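Hypothetical protein (Sus scrofa, PDB 3WOC) binds heparin as a prostate-derived, jacalin-like beta-prism lectin of boar sperm and probably has a part in capacitation. Local coordinates at residues A106-Y119 with G126-R138. Sequence-based numbering, arbitrary orientation.
With GOL (glycerol), chain P.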
# COMPACT_ATOMS: atom_id res chain seq x y z
N ALA A 106 9.37 -0.14 -6.50
CA ALA A 106 9.75 -0.15 -5.10
C ALA A 106 10.29 -1.51 -4.69
O ALA A 106 9.66 -2.53 -4.93
CB ALA A 106 8.56 0.24 -4.24
N ALA A 107 11.47 -1.49 -4.07
CA ALA A 107 12.13 -2.71 -3.61
C ALA A 107 13.00 -2.37 -2.41
O ALA A 107 13.49 -1.23 -2.31
CB ALA A 107 12.97 -3.32 -4.73
N PRO A 108 13.20 -3.33 -1.48
CA PRO A 108 14.06 -3.10 -0.32
C PRO A 108 15.52 -2.87 -0.72
O PRO A 108 15.91 -3.22 -1.84
CB PRO A 108 13.92 -4.40 0.48
CG PRO A 108 13.51 -5.42 -0.51
CD PRO A 108 12.62 -4.69 -1.46
N ASN A 109 16.30 -2.29 0.18
CA ASN A 109 17.72 -2.08 -0.07
C ASN A 109 18.50 -3.37 0.12
O ASN A 109 19.50 -3.61 -0.55
CB ASN A 109 18.28 -0.98 0.83
CG ASN A 109 19.19 -0.02 0.08
OD1 ASN A 109 20.41 -0.10 0.17
ND2 ASN A 109 18.58 0.88 -0.69
N LEU A 110 18.02 -4.20 1.04
CA LEU A 110 18.67 -5.45 1.38
C LEU A 110 17.86 -6.63 0.86
O LEU A 110 16.67 -6.78 1.16
CB LEU A 110 18.85 -5.57 2.90
CG LEU A 110 20.14 -5.09 3.60
CD1 LEU A 110 20.83 -3.94 2.88
CD2 LEU A 110 19.85 -4.73 5.05
N THR A 111 18.51 -7.47 0.05
CA THR A 111 17.89 -8.68 -0.47
C THR A 111 17.59 -9.61 0.70
O THR A 111 18.45 -9.87 1.54
CB THR A 111 18.81 -9.40 -1.47
OG1 THR A 111 20.09 -9.62 -0.87
CG2 THR A 111 18.99 -8.55 -2.73
N GLY A 112 16.35 -10.10 0.75
CA GLY A 112 15.88 -10.91 1.87
C GLY A 112 14.79 -10.21 2.66
O GLY A 112 13.94 -10.86 3.26
N GLN A 113 14.84 -8.88 2.65
CA GLN A 113 13.82 -8.05 3.31
C GLN A 113 12.49 -8.13 2.58
O GLN A 113 12.43 -8.37 1.36
CB GLN A 113 14.27 -6.60 3.40
CG GLN A 113 15.42 -6.35 4.35
CD GLN A 113 15.79 -4.88 4.43
OE1 GLN A 113 15.85 -4.18 3.42
NE2 GLN A 113 16.05 -4.41 5.64
N VAL A 114 11.41 -7.92 3.34
CA VAL A 114 10.05 -7.99 2.81
C VAL A 114 9.26 -6.78 3.30
O VAL A 114 9.70 -6.08 4.21
CB VAL A 114 9.33 -9.31 3.20
CG1 VAL A 114 10.18 -10.53 2.83
CG2 VAL A 114 8.97 -9.34 4.69
N LEU A 115 8.10 -6.54 2.69
CA LEU A 115 7.24 -5.43 3.09
C LEU A 115 6.64 -5.69 4.47
O LEU A 115 6.04 -6.73 4.71
CB LEU A 115 6.12 -5.24 2.05
CG LEU A 115 5.24 -3.98 2.14
CD1 LEU A 115 5.99 -2.75 1.65
CD2 LEU A 115 3.96 -4.18 1.35
N GLU A 116 6.82 -4.73 5.37
CA GLU A 116 6.24 -4.82 6.71
C GLU A 116 5.52 -3.54 7.14
O GLU A 116 5.03 -3.45 8.26
CB GLU A 116 7.26 -5.30 7.75
CG GLU A 116 8.59 -4.55 7.78
CD GLU A 116 9.61 -5.18 8.73
OE1 GLU A 116 10.45 -4.43 9.28
OE2 GLU A 116 9.60 -6.42 8.93
N GLY A 117 5.46 -2.57 6.23
CA GLY A 117 4.75 -1.32 6.48
C GLY A 117 4.57 -0.43 5.26
O GLY A 117 5.21 -0.63 4.23
N VAL A 118 3.70 0.56 5.39
CA VAL A 118 3.43 1.54 4.33
C VAL A 118 3.08 2.92 4.92
O VAL A 118 2.45 3.02 5.98
CB VAL A 118 2.33 1.03 3.31
CG1 VAL A 118 1.17 0.35 4.02
CG2 VAL A 118 1.83 2.14 2.39
N TYR A 119 3.55 3.96 4.25
CA TYR A 119 3.24 5.34 4.63
C TYR A 119 2.86 6.14 3.39
O TYR A 119 3.15 5.74 2.27
CB TYR A 119 4.43 5.98 5.37
CG TYR A 119 5.70 6.09 4.56
CD1 TYR A 119 6.03 7.27 3.90
CD2 TYR A 119 6.59 5.01 4.46
CE1 TYR A 119 7.19 7.37 3.15
CE2 TYR A 119 7.76 5.11 3.72
CZ TYR A 119 8.05 6.29 3.07
OH TYR A 119 9.20 6.40 2.32
N GLY A 126 -8.26 10.18 -3.36
CA GLY A 126 -7.48 9.03 -2.95
C GLY A 126 -6.08 9.38 -2.52
O GLY A 126 -5.81 10.50 -2.10
N ILE A 127 -5.20 8.39 -2.61
CA ILE A 127 -3.81 8.51 -2.22
C ILE A 127 -3.05 9.30 -3.28
O ILE A 127 -3.22 9.06 -4.47
CB ILE A 127 -3.17 7.11 -2.00
CG1 ILE A 127 -3.69 6.50 -0.70
CG2 ILE A 127 -1.63 7.17 -2.02
CD1 ILE A 127 -3.61 4.98 -0.66
N THR A 128 -2.24 10.25 -2.82
CA THR A 128 -1.48 11.13 -3.71
C THR A 128 0.02 10.88 -3.64
O THR A 128 0.77 11.30 -4.52
CB THR A 128 -1.75 12.62 -3.38
OG1 THR A 128 -1.67 12.82 -1.96
CG2 THR A 128 -3.13 13.02 -3.85
N GLY A 129 0.45 10.20 -2.58
CA GLY A 129 1.85 9.81 -2.39
C GLY A 129 1.95 8.54 -1.57
O GLY A 129 1.20 8.35 -0.61
N ILE A 130 2.88 7.67 -1.94
CA ILE A 130 3.04 6.40 -1.24
C ILE A 130 4.50 6.00 -1.05
O ILE A 130 5.34 6.21 -1.93
CB ILE A 130 2.19 5.26 -1.90
CG1 ILE A 130 2.04 4.06 -0.94
CG2 ILE A 130 2.77 4.86 -3.27
CD1 ILE A 130 0.87 3.14 -1.24
N GLY A 131 4.79 5.44 0.12
CA GLY A 131 6.11 4.94 0.45
C GLY A 131 6.04 3.63 1.20
O GLY A 131 4.99 3.26 1.74
N PHE A 132 7.17 2.92 1.25
CA PHE A 132 7.21 1.56 1.77
C PHE A 132 8.37 1.34 2.72
O PHE A 132 9.49 1.78 2.46
CB PHE A 132 7.26 0.56 0.62
CG PHE A 132 6.21 0.80 -0.43
CD1 PHE A 132 4.90 0.37 -0.22
CD2 PHE A 132 6.52 1.48 -1.60
CE1 PHE A 132 3.92 0.61 -1.18
CE2 PHE A 132 5.54 1.71 -2.56
CZ PHE A 132 4.24 1.28 -2.35
N THR A 133 8.09 0.65 3.83
CA THR A 133 9.13 0.25 4.79
C THR A 133 9.35 -1.26 4.73
O THR A 133 8.40 -2.04 4.67
CB THR A 133 8.79 0.68 6.24
OG1 THR A 133 7.84 -0.23 6.81
CG2 THR A 133 8.22 2.10 6.28
N TRP A 134 10.62 -1.65 4.74
CA TRP A 134 11.02 -3.04 4.49
C TRP A 134 11.78 -3.60 5.68
O TRP A 134 12.38 -2.86 6.45
CB TRP A 134 11.88 -3.12 3.23
CG TRP A 134 11.28 -2.41 2.04
CD1 TRP A 134 11.47 -1.10 1.68
CD2 TRP A 134 10.40 -2.96 1.05
NE1 TRP A 134 10.77 -0.81 0.53
CE2 TRP A 134 10.10 -1.94 0.12
CE3 TRP A 134 9.84 -4.23 0.85
CZ2 TRP A 134 9.26 -2.14 -0.98
CZ3 TRP A 134 9.01 -4.43 -0.24
CH2 TRP A 134 8.73 -3.39 -1.14
N GLY A 135 11.74 -4.92 5.83
CA GLY A 135 12.47 -5.59 6.90
C GLY A 135 12.52 -7.10 6.76
O GLY A 135 11.72 -7.69 6.03
N PHE A 136 13.45 -7.72 7.47
CA PHE A 136 13.63 -9.17 7.45
C PHE A 136 12.52 -9.90 8.22
O PHE A 136 12.23 -9.55 9.36
CB PHE A 136 15.00 -9.56 8.02
CG PHE A 136 16.16 -9.05 7.22
CD1 PHE A 136 16.83 -7.90 7.60
CD2 PHE A 136 16.58 -9.72 6.07
CE1 PHE A 136 17.91 -7.42 6.86
CE2 PHE A 136 17.66 -9.25 5.32
CZ PHE A 136 18.33 -8.10 5.72
N PRO A 137 11.89 -10.91 7.59
CA PRO A 137 10.89 -11.75 8.25
C PRO A 137 11.45 -12.81 9.23
O PRO A 137 12.56 -12.65 9.75
CB PRO A 137 10.17 -12.41 7.07
CG PRO A 137 11.20 -12.49 6.01
CD PRO A 137 12.09 -11.30 6.18
N ARG A 138 10.68 -13.88 9.45
CA ARG A 138 10.92 -14.91 10.48
C ARG A 138 11.79 -14.47 11.67
O ARG A 138 11.43 -13.54 12.41
CB ARG A 138 11.40 -16.24 9.88
CG ARG A 138 12.92 -16.44 9.74
CD ARG A 138 13.43 -16.05 8.37
NE ARG A 138 13.97 -14.69 8.35
CZ ARG A 138 14.52 -14.11 7.29
NH1 ARG A 138 14.98 -12.87 7.39
NH2 ARG A 138 14.63 -14.76 6.14
C1 GOL P . 11.00 3.67 -1.19
O1 GOL P . 9.72 3.84 -0.61
C2 GOL P . 11.51 2.24 -0.96
O2 GOL P . 10.55 1.29 -1.34
C3 GOL P . 12.79 2.00 -1.74
O3 GOL P . 13.81 1.62 -0.84
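Thr133 O takes two backbone N-H groups: Glu116 N gives a nearly straight bond of 3.2 Å, and Gly117 N adds a weak one. Two residues facing one make a classic beta bulge in the antiparallel hairpin of strands 114-122 and 127-135, part of one sheet of the jacalin-like beta-prism. The strands pair regularly before the bulge, Val114 with Gly135, and after it, Tyr119 with Gly131.

Glycine suits three places here. Lacking side chains, Gly117 lets its CA come within 3.3 Å of Thr133 OG1, and Gly135 lets the Glu116 carboxylate lie against its CA; Glu116 OE2 forms a salt bridge with Lys18. The third is Gly131: Tyr119 CG sits between its own backbone N and carbonyl carbon (chi1 62°), which brings the ring over Gly131 CA, 3.7 Å from the ring centroid in a CH-pi contact.

On the face carrying Leu115, Phe132 and Trp134, the indole is sandwiched between Pro108 CD, 3.7 Å from the centroid of its six-membered ring, and Leu115 CD1 over the opposite face. Leu115 CD1 also meets Phe132 CB. Trp134 NE1 donates a hydrogen bond of 2.8 Å to O2 of a glycerol, probably from the crystallisation liquor, while Phe132 N bonds glycerol O1. Beyond the paired strands, Gln113 CG lies 3.6 Å from the Phe136 ring centroid, 8° off the normal, while Gln113 OE1 accepts the N-H of Leu110.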